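Long-range contact in indole-3-acetic acid-amido synthetase GH3.15 (Arabidopsis thaliana, PDB 6E1Q), which uses ATP to conjugate the auxin precursor indole-3-butyric acid, or the herbicide 2,4-DB, to glutamine: residues M1-N9 with Q117-Y125. Residues are numbered along the deposited sequence; the frame is centred on the assembly and turned at random.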
# COMPACT_ATOMS: atom_id res chain seq x y z
N MET A 1 -18.89 -18.30 -2.91
CA MET A 1 -19.13 -17.47 -4.08
C MET A 1 -20.19 -16.40 -3.76
O MET A 1 -20.93 -16.52 -2.79
CB MET A 1 -19.57 -18.33 -5.27
CG MET A 1 -19.41 -17.65 -6.62
SD MET A 1 -19.43 -18.79 -8.03
CE MET A 1 -20.28 -20.22 -7.35
N LEU A 2 -20.24 -15.35 -4.58
CA LEU A 2 -21.13 -14.18 -4.55
C LEU A 2 -22.35 -14.42 -5.43
O LEU A 2 -22.22 -15.01 -6.51
CB LEU A 2 -20.40 -12.94 -5.04
CG LEU A 2 -19.66 -12.10 -4.01
CD1 LEU A 2 -18.71 -11.16 -4.72
CD2 LEU A 2 -20.66 -11.33 -3.16
N PRO A 3 -23.53 -13.96 -5.02
CA PRO A 3 -24.73 -14.17 -5.82
C PRO A 3 -24.83 -13.21 -6.99
O PRO A 3 -24.16 -12.17 -7.05
CB PRO A 3 -25.87 -13.94 -4.83
CG PRO A 3 -25.30 -13.04 -3.79
CD PRO A 3 -23.82 -13.33 -3.72
N LYS A 4 -25.68 -13.57 -7.94
CA LYS A 4 -25.98 -12.69 -9.06
C LYS A 4 -26.64 -11.42 -8.56
O LYS A 4 -27.55 -11.47 -7.72
CB LYS A 4 -26.89 -13.40 -10.06
CG LYS A 4 -26.59 -14.89 -10.19
CD LYS A 4 -27.85 -15.73 -10.04
CE LYS A 4 -27.65 -17.14 -10.58
NZ LYS A 4 -28.73 -18.05 -10.10
N PHE A 5 -26.19 -10.28 -9.06
CA PHE A 5 -26.76 -9.01 -8.64
C PHE A 5 -26.60 -7.98 -9.76
O PHE A 5 -25.72 -8.09 -10.62
CB PHE A 5 -26.13 -8.50 -7.34
CG PHE A 5 -24.72 -8.04 -7.50
CD1 PHE A 5 -23.67 -8.96 -7.46
CD2 PHE A 5 -24.42 -6.70 -7.70
CE1 PHE A 5 -22.35 -8.55 -7.61
CE2 PHE A 5 -23.10 -6.28 -7.86
CZ PHE A 5 -22.07 -7.21 -7.81
N ASP A 6 -27.47 -6.97 -9.71
CA ASP A 6 -27.46 -5.87 -10.67
C ASP A 6 -26.59 -4.74 -10.14
O ASP A 6 -27.01 -4.04 -9.21
CB ASP A 6 -28.89 -5.40 -10.91
CG ASP A 6 -28.99 -4.29 -11.93
OD1 ASP A 6 -27.96 -3.90 -12.52
OD2 ASP A 6 -30.12 -3.80 -12.14
N PRO A 7 -25.40 -4.52 -10.70
CA PRO A 7 -24.54 -3.44 -10.18
C PRO A 7 -25.07 -2.05 -10.43
O PRO A 7 -24.50 -1.09 -9.89
CB PRO A 7 -23.22 -3.66 -10.93
CG PRO A 7 -23.62 -4.35 -12.19
CD PRO A 7 -24.75 -5.27 -11.78
N THR A 8 -26.14 -1.89 -11.21
CA THR A 8 -26.75 -0.59 -11.37
C THR A 8 -27.82 -0.33 -10.32
O THR A 8 -28.31 0.80 -10.21
CB THR A 8 -27.38 -0.44 -12.76
OG1 THR A 8 -28.33 -1.49 -12.98
CG2 THR A 8 -26.30 -0.57 -13.81
N ASN A 9 -28.19 -1.36 -9.55
CA ASN A 9 -29.25 -1.25 -8.56
C ASN A 9 -28.60 -1.00 -7.20
O ASN A 9 -28.20 -1.92 -6.50
CB ASN A 9 -30.12 -2.50 -8.57
CG ASN A 9 -31.34 -2.35 -7.70
OD1 ASN A 9 -31.37 -1.53 -6.79
ND2 ASN A 9 -32.38 -3.12 -8.00
N GLN A 117 -14.38 -12.72 -9.33
CA GLN A 117 -15.04 -12.51 -8.04
C GLN A 117 -14.56 -11.23 -7.37
O GLN A 117 -15.36 -10.51 -6.75
CB GLN A 117 -14.81 -13.71 -7.13
CG GLN A 117 -15.32 -13.47 -5.72
CD GLN A 117 -15.59 -14.74 -4.97
OE1 GLN A 117 -16.64 -15.36 -5.12
NE2 GLN A 117 -14.62 -15.15 -4.14
N ARG A 118 -13.26 -10.92 -7.48
CA ARG A 118 -12.74 -9.71 -6.85
C ARG A 118 -13.27 -8.46 -7.55
O ARG A 118 -13.55 -7.44 -6.91
CB ARG A 118 -11.21 -9.70 -6.89
CG ARG A 118 -10.55 -10.66 -5.93
CD ARG A 118 -9.04 -10.52 -6.00
NE ARG A 118 -8.40 -11.74 -5.55
CZ ARG A 118 -7.13 -11.84 -5.18
NH1 ARG A 118 -6.32 -10.78 -5.21
NH2 ARG A 118 -6.67 -13.02 -4.79
N ILE A 119 -13.33 -8.52 -8.88
CA ILE A 119 -13.92 -7.44 -9.66
C ILE A 119 -15.41 -7.33 -9.33
O ILE A 119 -15.93 -6.24 -9.06
CB ILE A 119 -13.68 -7.68 -11.15
CG1 ILE A 119 -12.22 -7.33 -11.50
CG2 ILE A 119 -14.65 -6.90 -12.00
CD1 ILE A 119 -11.75 -7.99 -12.76
N SER A 120 -16.10 -8.47 -9.34
CA SER A 120 -17.51 -8.54 -8.96
C SER A 120 -17.76 -7.86 -7.62
O SER A 120 -18.63 -6.99 -7.51
CB SER A 120 -17.95 -10.00 -8.93
OG SER A 120 -19.35 -10.15 -9.04
N PHE A 121 -17.00 -8.24 -6.59
CA PHE A 121 -17.24 -7.65 -5.28
C PHE A 121 -16.96 -6.16 -5.30
O PHE A 121 -17.58 -5.41 -4.53
CB PHE A 121 -16.40 -8.31 -4.18
CG PHE A 121 -16.67 -7.71 -2.83
CD1 PHE A 121 -17.79 -8.08 -2.10
CD2 PHE A 121 -15.85 -6.72 -2.33
CE1 PHE A 121 -18.07 -7.49 -0.88
CE2 PHE A 121 -16.12 -6.13 -1.11
CZ PHE A 121 -17.23 -6.51 -0.38
N SER A 122 -16.02 -5.71 -6.14
CA SER A 122 -15.72 -4.29 -6.22
C SER A 122 -16.92 -3.50 -6.74
O SER A 122 -17.13 -2.35 -6.33
CB SER A 122 -14.50 -4.04 -7.12
OG SER A 122 -13.84 -2.83 -6.77
N SER A 123 -17.69 -4.08 -7.65
CA SER A 123 -18.86 -3.38 -8.15
C SER A 123 -20.00 -3.47 -7.15
O SER A 123 -20.86 -2.59 -7.10
CB SER A 123 -19.28 -3.93 -9.51
OG SER A 123 -19.93 -5.18 -9.39
N LEU A 124 -20.00 -4.54 -6.34
CA LEU A 124 -20.95 -4.62 -5.24
C LEU A 124 -20.73 -3.51 -4.23
O LEU A 124 -21.68 -3.00 -3.64
CB LEU A 124 -20.83 -5.99 -4.57
CG LEU A 124 -21.88 -6.31 -3.52
CD1 LEU A 124 -23.25 -6.05 -4.10
CD2 LEU A 124 -21.75 -7.77 -3.11
N TYR A 125 -19.48 -3.11 -4.03
CA TYR A 125 -19.13 -2.18 -2.97
C TYR A 125 -19.21 -0.72 -3.41
O TYR A 125 -19.44 0.16 -2.57
CB TYR A 125 -17.72 -2.51 -2.44
CG TYR A 125 -17.18 -1.51 -1.45
CD1 TYR A 125 -17.62 -1.50 -0.13
CD2 TYR A 125 -16.24 -0.57 -1.84
CE1 TYR A 125 -17.12 -0.57 0.80
CE2 TYR A 125 -15.75 0.37 -0.93
CZ TYR A 125 -16.18 0.36 0.38
OH TYR A 125 -15.67 1.30 1.26
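F5 and L2 make the main apolar contacts of the N-terminal loop with the helix. L124 covers one face of the F5 ring in a CH-pi contact, its CD1 standing 3.9 Å from the ring centroid and close to the ring normal. The far rim of the ring meets polar atoms instead: F5 CZ lies 3.3 Å from S123 OG and 3.5 Å from S120 O, so weakly positive ring hydrogens face oxygens. With chi1 at 70°, CG of F5 sits between the backbone N and the carbonyl carbon, which carries the ring to the helix. Were F5 replaced by an alanine, L124 CD1 would probably lose the ring it packs against, leaving a gap beside S120 and S123. L2, whose branched end offers two methyls, packs CD1 3.7 Å from F121 CB, while CD2 meets L124 CD2. Q117 has a long side chain, CG anti to the backbone N (chi1 173°), that brings OE1 within 3.4 Å of M1 CA in van der Waals contact.

The small serines let the ring edge approach the helix; P7 CB also adjoins S123 OG, which bonds S120 O at 2.9 Å, an oxygen that L124 N shares. Beyond F5, an Asx turn at D6 and the N-cap N9 lead into helix 10-22, whose L16 and L20 touch L124 and L2. Residues 1-9 run along the Q117, S120, S123 and L124 face of helix 112-132, while F121 lies beside substrate-binding F332 of strand 332-335.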